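Microcin B17-processing protein McbD (Escherichia coli str. K-12 substr. MG1655, PDB 6GRH) is a YcaO-family protein needed to process the inactive microcin B17 precursor McbA into the active peptide antibiotic. Local coordinates at residues S83-F88 against D336-V340; K107-V111 against E123-I129; Y143-C149 against H365-A371; T148-S152 against S164-F168; S359-F363 against N373-Y379. The protein carries 1 engineered substitution. All coordinates share one frame; numbering follows the deposited sequence.

Contact 1. Residues S83-F88 against D336-V340; sequences SAAKAF and DNIFV
The start of helix 82-95 packs here against the turn that leads into strand 339-347, with N337 and F339 reaching across to A84, A87 and F88. N337 is the centre of an inverse gamma turn, and its amide lies against the helix surface: N337 OD1 is 3.4 Å from A84 CA, while N337 ND2 is 3.6 Å from A87 CB. Both partners are carbon atoms, so the amide meets the helix by van der Waals contact; ND2 gives its hydrogen bond to D361 instead. F339 supplies the apolar half. F339 CZ sits 3.5 Å from A84 CB, and F339 CE2 is 3.6 Å from F88 CE2. The two phenyl planes are only 28° apart but laterally displaced, with centroids 5.8 Å apart, so little of either ring lies over the other. With CG placed beside its own backbone N (chi1 -84°), F88 swings its ring off the helix flank and brings CE2 and CZ within range of F339. I124 and P125 of strand 121-125 also touch the F88 ring. The interface is therefore held by dispersion and shape, and the polar end of N337 is tied to D361 rather than to the helix it covers.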
# COMPACT_ATOMS: atom_id res chain seq x y z
N SER E 83 54.43 19.08 36.64
CA SER E 83 54.85 17.69 36.45
C SER E 83 54.19 17.05 35.20
O SER E 83 54.76 16.14 34.61
CB SER E 83 54.61 16.84 37.71
OG SER E 83 53.23 16.56 37.89
N ALA E 84 53.03 17.53 34.78
CA ALA E 84 52.46 17.11 33.49
C ALA E 84 53.27 17.70 32.32
O ALA E 84 53.61 17.00 31.36
CB ALA E 84 51.01 17.55 33.39
N ALA E 85 53.59 18.99 32.42
CA ALA E 85 54.40 19.66 31.41
C ALA E 85 55.77 18.98 31.23
O ALA E 85 56.26 18.84 30.10
CB ALA E 85 54.56 21.14 31.75
N LYS E 86 56.37 18.51 32.33
CA LYS E 86 57.66 17.80 32.28
C LYS E 86 57.56 16.46 31.54
O LYS E 86 58.43 16.13 30.72
CB LYS E 86 58.21 17.59 33.70
CG LYS E 86 59.64 17.06 33.78
N ALA E 87 56.51 15.69 31.82
CA ALA E 87 56.27 14.43 31.12
C ALA E 87 56.03 14.62 29.61
O ALA E 87 56.50 13.81 28.80
CB ALA E 87 55.09 13.70 31.74
N PHE E 88 55.29 15.66 29.22
CA PHE E 88 55.13 15.97 27.80
C PHE E 88 56.47 16.31 27.16
O PHE E 88 56.78 15.79 26.09
CB PHE E 88 54.10 17.09 27.55
CG PHE E 88 52.67 16.59 27.51
CD1 PHE E 88 52.18 15.97 26.36
CD2 PHE E 88 51.84 16.74 28.60
CE1 PHE E 88 50.86 15.49 26.31
CE2 PHE E 88 50.51 16.28 28.56
CZ PHE E 88 50.03 15.66 27.41
N ASP E 336 50.21 9.60 37.22
CA ASP E 336 49.16 10.60 37.43
C ASP E 336 48.83 11.41 36.17
O ASP E 336 47.83 12.12 36.15
CB ASP E 336 49.54 11.58 38.56
CG ASP E 336 49.72 10.89 39.92
OD1 ASP E 336 49.16 9.80 40.11
OD2 ASP E 336 50.44 11.42 40.81
N ASN E 337 49.69 11.31 35.14
CA ASN E 337 49.62 12.13 33.94
C ASN E 337 48.80 11.46 32.83
O ASN E 337 49.34 11.07 31.78
CB ASN E 337 51.03 12.45 33.43
CG ASN E 337 51.80 13.31 34.40
OD1 ASN E 337 51.27 14.27 34.94
ND2 ASN E 337 53.07 12.95 34.63
N ILE E 338 47.51 11.31 33.08
CA ILE E 338 46.56 10.78 32.11
C ILE E 338 45.44 11.80 32.02
O ILE E 338 44.86 12.19 33.05
CB ILE E 338 46.00 9.39 32.48
CG1 ILE E 338 47.14 8.42 32.78
CG2 ILE E 338 45.14 8.84 31.35
CD1 ILE E 338 46.69 7.00 33.09
N PHE E 339 45.13 12.21 30.80
CA PHE E 339 44.26 13.34 30.54
C PHE E 339 43.14 12.93 29.61
O PHE E 339 43.29 12.01 28.80
CB PHE E 339 45.07 14.50 29.92
CG PHE E 339 46.25 14.85 30.73
CD1 PHE E 339 46.09 15.56 31.91
CD2 PHE E 339 47.52 14.37 30.40
CE1 PHE E 339 47.17 15.82 32.73
CE2 PHE E 339 48.60 14.65 31.19
CZ PHE E 339 48.43 15.38 32.36
N VAL E 340 42.01 13.61 29.75
CA VAL E 340 40.87 13.39 28.92
C VAL E 340 40.64 14.66 28.12
O VAL E 340 40.20 15.67 28.67
CB VAL E 340 39.63 13.09 29.76
CG1 VAL E 340 38.45 12.78 28.87
CG2 VAL E 340 39.88 11.95 30.75

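Contact 2. Residues K107-V111 against E123-I129; sequences KFKTV and EIPAVII
V111 and I124 form the hydrogen-bonded antiparallel pair of a beta hairpin, V111 N reaching I124 O and I124 N reaching V111 O, each at 3.0 Å. This paired backbone, with the side chains packed beside it, is the tight part of the contact. With chi1 at -68°, V111 puts CG1 beside its backbone N and CG2 between N and the carbonyl carbon, so that V111 CG2 meets I124 CG1 at 3.7 Å and V111 CG1 meets A126 CB at 3.8 Å. A126 N adds a 2.8 Å bond to K109 O, almost straight at hydrogen (178°). The two ends are looser and carry water. At one, the E123 carboxylate lies obliquely across T110, and a water donates to E123 OE2 at 2.7 Å; E123 OE1 has its salt bridge with K74. At the other, a separate water donates to K109 O and accepts from V127 N, bridging the place where regular pairing has ended. Helix 82-95 covers I124, P125 and I128 through F88 and F92, helix 76-79 lies over F108 and T110 through M79, and strand 73-74 runs beside T110 at K74.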
# COMPACT_ATOMS: atom_id res chain seq x y z
N LYS E 107 55.21 27.77 21.59
CA LYS E 107 53.81 28.02 21.89
C LYS E 107 52.94 27.04 21.10
O LYS E 107 52.71 27.23 19.91
CB LYS E 107 53.44 29.48 21.57
CG LYS E 107 54.10 30.50 22.48
CD LYS E 107 53.45 31.89 22.38
CE LYS E 107 53.74 32.76 23.60
NZ LYS E 107 53.21 32.19 24.89
N PHE E 108 52.50 25.97 21.77
CA PHE E 108 51.62 24.95 21.15
C PHE E 108 50.17 25.40 21.08
O PHE E 108 49.64 26.02 22.00
CB PHE E 108 51.66 23.65 21.95
CG PHE E 108 52.94 22.90 21.83
CD1 PHE E 108 53.98 23.12 22.73
CD2 PHE E 108 53.13 21.98 20.81
CE1 PHE E 108 55.17 22.43 22.62
CE2 PHE E 108 54.32 21.28 20.69
CZ PHE E 108 55.34 21.51 21.60
N LYS E 109 49.51 25.03 19.99
CA LYS E 109 48.06 25.16 19.90
C LYS E 109 47.47 24.25 21.00
O LYS E 109 48.01 23.19 21.27
CB LYS E 109 47.55 24.76 18.53
CG LYS E 109 48.08 25.60 17.35
CD LYS E 109 47.56 27.02 17.41
CE LYS E 109 47.92 27.81 16.17
NZ LYS E 109 46.95 27.58 15.06
N THR E 110 46.43 24.72 21.66
CA THR E 110 45.85 24.05 22.82
C THR E 110 44.45 23.50 22.56
O THR E 110 43.71 23.99 21.71
CB THR E 110 45.71 25.04 23.99
OG1 THR E 110 44.96 26.18 23.55
CG2 THR E 110 47.06 25.49 24.49
N VAL E 111 44.12 22.44 23.29
CA VAL E 111 42.76 21.96 23.43
C VAL E 111 42.48 21.68 24.90
O VAL E 111 43.39 21.39 25.67
CB VAL E 111 42.46 20.68 22.63
CG1 VAL E 111 42.50 20.98 21.15
CG2 VAL E 111 43.42 19.54 22.98
N GLU E 123 44.92 22.34 29.70
CA GLU E 123 44.98 22.11 28.28
C GLU E 123 46.12 21.16 27.94
O GLU E 123 47.05 20.97 28.72
CB GLU E 123 45.14 23.45 27.54
CG GLU E 123 43.88 24.29 27.58
CD GLU E 123 44.10 25.72 27.16
OE1 GLU E 123 45.04 26.37 27.67
OE2 GLU E 123 43.33 26.22 26.32
N ILE E 124 46.01 20.55 26.77
CA ILE E 124 47.06 19.71 26.24
C ILE E 124 47.32 20.15 24.80
O ILE E 124 46.51 20.90 24.23
CB ILE E 124 46.72 18.22 26.35
CG1 ILE E 124 45.44 17.87 25.59
CG2 ILE E 124 46.60 17.82 27.83
CD1 ILE E 124 45.14 16.38 25.61
N PRO E 125 48.46 19.72 24.21
CA PRO E 125 48.75 20.13 22.84
C PRO E 125 47.77 19.58 21.84
O PRO E 125 47.53 18.37 21.81
CB PRO E 125 50.15 19.57 22.59
CG PRO E 125 50.77 19.57 23.93
CD PRO E 125 49.66 19.11 24.84
N ALA E 126 47.24 20.48 21.02
CA ALA E 126 46.29 20.13 19.98
C ALA E 126 46.89 19.20 18.92
O ALA E 126 46.16 18.36 18.34
CB ALA E 126 45.77 21.39 19.31
N VAL E 127 48.21 19.32 18.69
CA VAL E 127 48.90 18.50 17.69
C VAL E 127 48.75 16.98 17.93
O VAL E 127 48.82 16.18 16.98
CB VAL E 127 50.37 18.90 17.59
CG1 VAL E 127 51.17 18.40 18.80
CG2 VAL E 127 50.98 18.42 16.27
N ILE E 128 48.57 16.58 19.18
CA ILE E 128 48.36 15.18 19.52
C ILE E 128 46.95 14.66 19.12
O ILE E 128 46.79 13.49 18.81
CB ILE E 128 48.64 14.93 21.02
CG1 ILE E 128 50.08 15.36 21.34
CG2 ILE E 128 48.45 13.46 21.39
CD1 ILE E 128 50.37 15.48 22.81
N ILE E 129 45.97 15.56 19.10
CA ILE E 129 44.56 15.21 18.98
C ILE E 129 43.98 15.35 17.58
O ILE E 129 43.23 14.49 17.13
CB ILE E 129 43.75 16.04 19.99
CG1 ILE E 129 43.54 15.18 21.23
CG2 ILE E 129 42.42 16.48 19.41
CD1 ILE E 129 43.86 15.86 22.54
O HOH W 1 49.74 21.50 19.70
O HOH W 2 42.04 25.06 24.27

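Contact 3. Residues Y143-C149 against H365-A371; sequences YPDRDTC and HMNNSGA
H365 and two aspartates, D145 and D147, knit together two irregular loops. D147 OD2 takes the backbone N-H of M366 at 2.9 Å with its syn lone pair, and D145 OD2 takes that of A371 at 2.6 Å, met almost head-on; both bonds are close to straight. The imidazole lies between these anchor points. D145 C is over one face of the ring, with D145 O 3.2 Å from H365 CD2, while Y143 OH approaches the edge in plane, 3.4 Å from H365 CD2. Bonds inside its own loop fix the ring's rotation: H365 NE2 donates to A371 O at 2.7 Å. H365 ND1 accepts from N367 N, and both partners lie within 4° of the ring plane. In the next shell D147 OD1 accepts from C149 N, closing an Asx turn, and D147 OD2 also bonds to Y286 OH, so one carboxylate serves three partners. D147 CG sits between backbone N and carbonyl carbon (chi1 71°), which turns the carboxylate across the imidazole, planes 89° apart. A water bridges D145 O and A371 O. Helix 82-95 borders Y143, P144 and A371, helix 157-180 touches C149 and M366 through R171, and helix 285-292 brings Y286 against M366 and N367.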
# COMPACT_ATOMS: atom_id res chain seq x y z
N TYR E 143 55.75 16.64 16.62
CA TYR E 143 54.87 15.48 16.75
C TYR E 143 54.25 15.18 15.39
O TYR E 143 53.08 15.52 15.15
CB TYR E 143 53.80 15.75 17.82
CG TYR E 143 53.01 14.52 18.21
CD1 TYR E 143 53.51 13.61 19.12
CD2 TYR E 143 51.75 14.28 17.67
CE1 TYR E 143 52.77 12.47 19.48
CE2 TYR E 143 51.02 13.15 18.01
CZ TYR E 143 51.52 12.26 18.93
OH TYR E 143 50.77 11.15 19.24
N PRO E 144 55.03 14.58 14.48
CA PRO E 144 54.58 14.44 13.09
C PRO E 144 53.63 13.28 12.85
O PRO E 144 52.86 13.35 11.88
CB PRO E 144 55.89 14.23 12.31
CG PRO E 144 56.83 13.62 13.29
CD PRO E 144 56.45 14.18 14.64
N ASP E 145 53.68 12.25 13.69
CA ASP E 145 52.84 11.06 13.55
C ASP E 145 51.69 11.05 14.56
O ASP E 145 51.91 11.03 15.76
CB ASP E 145 53.70 9.79 13.69
CG ASP E 145 54.80 9.71 12.65
OD1 ASP E 145 54.52 9.89 11.45
OD2 ASP E 145 55.98 9.51 13.00
N ARG E 146 50.46 11.10 14.04
CA ARG E 146 49.23 11.14 14.83
C ARG E 146 48.33 9.94 14.47
O ARG E 146 48.40 9.41 13.36
CB ARG E 146 48.41 12.38 14.47
CG ARG E 146 48.87 13.74 14.99
CD ARG E 146 50.02 14.38 14.25
NE ARG E 146 50.02 14.13 12.81
CZ ARG E 146 49.28 14.77 11.90
NH1 ARG E 146 48.40 15.71 12.23
NH2 ARG E 146 49.42 14.42 10.61
N ASP E 147 47.46 9.56 15.40
CA ASP E 147 46.42 8.56 15.13
C ASP E 147 45.29 8.68 16.12
O ASP E 147 45.31 9.58 16.97
CB ASP E 147 47.01 7.14 15.05
CG ASP E 147 47.46 6.58 16.41
OD1 ASP E 147 47.01 7.05 17.48
OD2 ASP E 147 48.30 5.66 16.36
N THR E 148 44.31 7.78 16.02
CA THR E 148 43.08 7.89 16.79
C THR E 148 43.04 7.02 18.06
O THR E 148 41.95 6.77 18.57
CB THR E 148 41.86 7.49 15.93
OG1 THR E 148 42.02 6.13 15.49
CG2 THR E 148 41.70 8.38 14.75
N CYS E 149 44.19 6.58 18.57
CA CYS E 149 44.22 5.79 19.83
C CYS E 149 43.56 6.54 20.97
O CYS E 149 43.81 7.72 21.17
CB CYS E 149 45.64 5.46 20.27
SG CYS E 149 46.42 4.27 19.18
N HIS E 365 50.99 7.10 20.51
CA HIS E 365 50.30 6.55 19.36
C HIS E 365 50.85 5.15 19.09
O HIS E 365 51.75 4.71 19.80
CB HIS E 365 50.49 7.49 18.15
CG HIS E 365 51.91 7.68 17.74
ND1 HIS E 365 52.62 6.72 17.06
CD2 HIS E 365 52.74 8.74 17.87
CE1 HIS E 365 53.84 7.16 16.81
NE2 HIS E 365 53.93 8.40 17.29
N MET E 366 50.35 4.45 18.08
CA MET E 366 50.67 3.03 17.91
C MET E 366 51.62 2.67 16.77
O MET E 366 51.80 1.48 16.47
CB MET E 366 49.37 2.21 17.81
CG MET E 366 48.65 2.24 16.47
SD MET E 366 47.25 1.10 16.48
CE MET E 366 48.04 -0.49 16.38
N ASN E 367 52.22 3.67 16.14
CA ASN E 367 53.17 3.44 15.05
C ASN E 367 54.63 3.52 15.54
O ASN E 367 55.23 4.58 15.52
CB ASN E 367 52.93 4.46 13.94
CG ASN E 367 53.84 4.26 12.75
OD1 ASN E 367 54.53 3.25 12.64
ND2 ASN E 367 53.83 5.23 11.83
N ASN E 368 55.21 2.40 15.95
CA ASN E 368 56.61 2.47 16.40
C ASN E 368 57.63 2.43 15.23
O ASN E 368 58.82 2.45 15.48
CB ASN E 368 56.93 1.51 17.58
CG ASN E 368 56.33 0.16 17.41
OD1 ASN E 368 55.52 -0.30 18.24
ND2 ASN E 368 56.67 -0.48 16.30
N SER E 369 57.17 2.41 13.97
CA SER E 369 58.03 2.73 12.81
C SER E 369 58.15 4.25 12.58
O SER E 369 58.95 4.67 11.76
CB SER E 369 57.52 2.06 11.53
OG SER E 369 56.50 2.84 10.90
N GLY E 370 57.34 5.06 13.25
CA GLY E 370 57.39 6.51 13.12
C GLY E 370 58.07 7.11 14.32
O GLY E 370 58.86 6.47 14.96
N ALA E 371 57.72 8.36 14.61
CA ALA E 371 58.34 9.13 15.68
C ALA E 371 57.49 8.96 16.96
O ALA E 371 56.41 9.54 17.10
CB ALA E 371 58.43 10.59 15.26
O HOH W 3 54.58 11.85 16.43

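Contact 4. Residues T148-S152 against S164-F168; sequences TCGCS and SLCEF
S164 and E167, one helical turn apart, point their oxygens at the turn formed by T148 to C151. The hydrogen bonding is led by S164, whose OG donates to G150 O at 2.7 Å. The same hydroxyl also bonds to T355 OG1, and more weakly to A160 O, so several partners surround one small group. E167 contributes a weaker bond, with C151 N reaching E167 OE2 at 3.4 Å and a bent angle of 132°. Because this N-H already closes the turn onto T148 O, its bond to OE2 is a secondary, shared interaction. E167 OE2 also lies 3.0 Å from T148 O, but both are acceptors, so the approach is a proximity and not a bond. An extended side chain, CG anti to the backbone N (chi1 -165°), carries the carboxylate across to the turn.

In backbone terms, T148 to C151 is a type II beta turn, and G150 takes the positive phi (79°) that such a turn needs. The CA atoms of G150 and F168 are 4.6 Å apart.

Packing and water form the third group. S152 CB makes a close carbon-to-hydroxyl van der Waals contact with S164 OG at 3.2 Å. A water sits within hydrogen-bonding reach of C151 O, the nearest at 2.9 Å, of S152 OG, and weakly of E167 OE1; its two hydrogens must be shared among them.

Pairing with strand 350-358 already begins at G150, with I357, and continues in strand 151-154 at S152, with T355. Helix 157-180 packs on strand 350-358 through S164 and L165 against I357, while helix 47-66 touches T148 and C151.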
# COMPACT_ATOMS: atom_id res chain seq x y z
N THR E 148 44.31 7.78 16.02
CA THR E 148 43.08 7.89 16.79
C THR E 148 43.04 7.02 18.06
O THR E 148 41.95 6.77 18.57
CB THR E 148 41.86 7.49 15.93
OG1 THR E 148 42.02 6.13 15.49
CG2 THR E 148 41.70 8.38 14.75
N CYS E 149 44.19 6.58 18.57
CA CYS E 149 44.22 5.79 19.83
C CYS E 149 43.56 6.54 20.97
O CYS E 149 43.81 7.72 21.17
CB CYS E 149 45.64 5.46 20.27
SG CYS E 149 46.42 4.27 19.18
N GLY E 150 42.69 5.83 21.68
CA GLY E 150 41.97 6.38 22.81
C GLY E 150 40.78 7.27 22.49
O GLY E 150 40.20 7.83 23.41
N CYS E 151 40.41 7.39 21.22
CA CYS E 151 39.31 8.27 20.80
C CYS E 151 37.99 7.54 20.93
O CYS E 151 37.91 6.33 20.67
CB CYS E 151 39.47 8.69 19.35
SG CYS E 151 40.82 9.86 19.04
N SER E 152 36.95 8.27 21.34
CA SER E 152 35.61 7.70 21.48
C SER E 152 34.54 8.76 21.30
O SER E 152 34.80 9.96 21.42
CB SER E 152 35.44 7.00 22.83
OG SER E 152 34.46 5.98 22.75
N SER E 164 36.81 5.40 25.60
CA SER E 164 38.19 5.84 25.42
C SER E 164 39.15 5.00 26.27
O SER E 164 40.19 4.58 25.80
CB SER E 164 38.33 7.32 25.75
OG SER E 164 37.82 8.09 24.68
N LEU E 165 38.79 4.76 27.52
CA LEU E 165 39.58 3.90 28.41
C LEU E 165 39.79 2.49 27.85
O LEU E 165 40.89 1.94 27.96
CB LEU E 165 38.93 3.75 29.77
CG LEU E 165 39.22 4.79 30.83
CD1 LEU E 165 38.33 4.54 32.05
CD2 LEU E 165 40.69 4.76 31.23
N CYS E 166 38.72 1.91 27.29
CA CYS E 166 38.79 0.58 26.69
C CYS E 166 39.76 0.56 25.52
O CYS E 166 40.65 -0.28 25.45
CB CYS E 166 37.40 0.07 26.30
SG CYS E 166 36.40 -0.41 27.74
N GLU E 167 39.63 1.54 24.64
CA GLU E 167 40.55 1.63 23.52
C GLU E 167 41.99 1.87 23.96
O GLU E 167 42.90 1.27 23.41
CB GLU E 167 40.14 2.71 22.53
CG GLU E 167 40.87 2.56 21.22
CD GLU E 167 40.15 3.27 20.10
OE1 GLU E 167 39.08 2.75 19.69
OE2 GLU E 167 40.65 4.33 19.67
N PHE E 168 42.19 2.74 24.94
CA PHE E 168 43.52 3.01 25.53
C PHE E 168 44.14 1.72 26.06
O PHE E 168 45.28 1.41 25.75
CB PHE E 168 43.39 4.04 26.66
CG PHE E 168 44.69 4.40 27.34
CD1 PHE E 168 45.54 5.35 26.79
CD2 PHE E 168 45.03 3.83 28.56
CE1 PHE E 168 46.72 5.72 27.43
CE2 PHE E 168 46.22 4.18 29.21
CZ PHE E 168 47.05 5.14 28.63
O HOH W 4 36.08 4.04 20.65

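Contact 5. Residues S359-F363 against N373-Y379; sequences SPDFF and NINNKIY
F363 and N376 meet ring to amide because of their first torsions: F363 carries CG beside its backbone N (chi1 -66°), and N376 sets its CG between the backbone N and the carbonyl carbon (chi1 55°). This places N376 ND2 3.3 Å above the F363 ring plane, over its centre, with amide and ring planes 87° apart. N376 ND2 also donates to N373 O at 2.9 Å, which helps hold the amide upright on the ring. N376 OD1 accepts from I378 N, forming an Asx turn, so both ends of this amide are engaged.

Around the rest of the F363 ring the neighbours are mostly aliphatic carbons. I374 CD1 comes at the edge near its plane, I378 CD1 lies 4.0 Å from F363 CE2, and Y379 CB is 3.7 Å from F363 CZ. The I378 side chain also crosses F362 at about a right angle, CG2 to CE2.

Two hydrogen bonds cross: one backbone to backbone, K377 N to D361 O at 2.8 Å, and one from the N373 side chain, whose ND2 donates to F362 O at 2.8 Å from above the carbonyl plane. S359 to F362 is a type I beta turn, with S359 OG accepting from D361 N as an ST turn. The D361 and K377 side chains run alongside one another in a common direction, but the ion pair is long at 3.7 Å from D361 OD1 to K377 NZ; D361 OD2 is bonded to S335 and N337.

Helix 157-180 covers F363 through L175 and L179. Direct side-chain and backbone bonds thus order these two irregular segments, while the distant K377 charge probably adds little.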
# COMPACT_ATOMS: atom_id res chain seq x y z
N SER E 359 48.14 10.00 27.43
CA SER E 359 49.19 10.08 28.44
C SER E 359 50.61 10.07 27.83
O SER E 359 50.96 9.12 27.13
CB SER E 359 49.07 8.95 29.44
OG SER E 359 50.09 9.07 30.44
N PRO E 360 51.43 11.10 28.13
CA PRO E 360 52.85 11.05 27.72
C PRO E 360 53.70 10.04 28.49
O PRO E 360 54.86 9.85 28.13
CB PRO E 360 53.34 12.47 27.98
CG PRO E 360 52.50 12.93 29.13
CD PRO E 360 51.13 12.33 28.90
N ASP E 361 53.15 9.43 29.55
CA ASP E 361 53.80 8.31 30.24
C ASP E 361 53.49 6.92 29.69
O ASP E 361 54.04 5.91 30.17
CB ASP E 361 53.46 8.39 31.73
CG ASP E 361 54.19 9.53 32.43
OD1 ASP E 361 55.35 9.82 32.05
OD2 ASP E 361 53.62 10.13 33.36
N PHE E 362 52.64 6.86 28.67
CA PHE E 362 52.36 5.65 27.93
C PHE E 362 52.68 5.97 26.47
O PHE E 362 53.09 7.11 26.15
CB PHE E 362 50.87 5.29 28.07
CG PHE E 362 50.46 4.79 29.45
CD1 PHE E 362 50.27 5.67 30.50
CD2 PHE E 362 50.21 3.45 29.66
CE1 PHE E 362 49.88 5.22 31.75
CE2 PHE E 362 49.83 2.98 30.92
CZ PHE E 362 49.65 3.88 31.96
N PHE E 363 52.50 5.01 25.58
CA PHE E 363 52.64 5.30 24.14
C PHE E 363 51.63 6.35 23.67
O PHE E 363 50.44 6.23 23.93
CB PHE E 363 52.55 4.03 23.31
CG PHE E 363 53.68 3.10 23.56
CD1 PHE E 363 54.92 3.33 22.97
CD2 PHE E 363 53.53 2.01 24.41
CE1 PHE E 363 55.98 2.48 23.20
CE2 PHE E 363 54.58 1.15 24.64
CZ PHE E 363 55.81 1.38 24.05
N ASN E 373 57.30 7.98 21.45
CA ASN E 373 57.92 8.03 22.77
C ASN E 373 58.17 6.61 23.30
O ASN E 373 57.50 6.12 24.20
CB ASN E 373 57.14 8.93 23.75
CG ASN E 373 55.73 8.45 24.03
OD1 ASN E 373 54.98 8.10 23.11
ND2 ASN E 373 55.35 8.47 25.31
N ILE E 374 59.18 5.96 22.72
CA ILE E 374 59.52 4.57 23.01
C ILE E 374 59.86 4.32 24.50
O ILE E 374 59.55 3.24 25.04
CB ILE E 374 60.67 4.08 22.09
CG1 ILE E 374 60.77 2.55 22.07
CG2 ILE E 374 62.00 4.72 22.47
CD1 ILE E 374 59.57 1.86 21.47
N ASN E 375 60.45 5.32 25.16
CA ASN E 375 60.79 5.21 26.58
C ASN E 375 59.71 5.92 27.39
O ASN E 375 59.56 7.13 27.30
CB ASN E 375 62.16 5.83 26.84
CG ASN E 375 63.28 5.12 26.10
OD1 ASN E 375 63.17 3.94 25.75
ND2 ASN E 375 64.38 5.83 25.86
N ASN E 376 58.97 5.13 28.16
CA ASN E 376 57.81 5.64 28.90
C ASN E 376 57.63 4.77 30.17
O ASN E 376 58.54 4.01 30.51
CB ASN E 376 56.56 5.72 27.98
CG ASN E 376 56.22 4.40 27.30
OD1 ASN E 376 56.11 3.36 27.95
ND2 ASN E 376 56.03 4.44 25.99
N LYS E 377 56.51 4.90 30.89
CA LYS E 377 56.34 4.14 32.14
C LYS E 377 56.03 2.65 31.98
O LYS E 377 56.06 1.93 32.97
CB LYS E 377 55.30 4.80 33.05
CG LYS E 377 55.71 6.17 33.56
CD LYS E 377 56.86 6.08 34.55
CE LYS E 377 57.35 7.45 35.00
NZ LYS E 377 56.25 8.39 35.36
N ILE E 378 55.76 2.17 30.76
CA ILE E 378 55.56 0.72 30.55
C ILE E 378 56.55 0.05 29.61
O ILE E 378 56.49 -1.17 29.40
CB ILE E 378 54.12 0.41 30.08
CG1 ILE E 378 53.84 1.05 28.71
CG2 ILE E 378 53.12 0.92 31.12
CD1 ILE E 378 52.61 0.50 28.04
N TYR E 379 57.46 0.82 29.02
CA TYR E 379 58.48 0.25 28.15
C TYR E 379 59.71 1.15 28.11
O TYR E 379 59.60 2.36 28.26
CB TYR E 379 57.91 0.03 26.75
CG TYR E 379 58.80 -0.79 25.85
CD1 TYR E 379 58.81 -2.17 25.93
CD2 TYR E 379 59.64 -0.17 24.92
CE1 TYR E 379 59.62 -2.93 25.10
CE2 TYR E 379 60.46 -0.92 24.09
CZ TYR E 379 60.44 -2.31 24.18
OH TYR E 379 61.26 -3.08 23.38

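Contacts 1, 2 and 4 reach the same antiparallel sheet: contact 1 through strand 339-347, contact 2 through its neighbour 108-115, and contact 4 through strand 151-154. Contacts 1 and 2, centres 13 Å apart, meet where F88 touches I124, P125 and I128. Contacts 5 and 1, their centres about 11 Å apart, are joined by N337 with S359 and D361, and contact 5 reaches contact 4 through F168 and F362. Contacts 3 and 4 share T148 and C149. Along the chain, contacts 2 and 4 fall wholly within the span between the segments of contact 1, whereas the segments of contacts 3 and 5 alternate. Contacts 1 and 3 bring segments after residue 335 onto helix 82-95 and loop 143-149 respectively, while contact 5 closes locally.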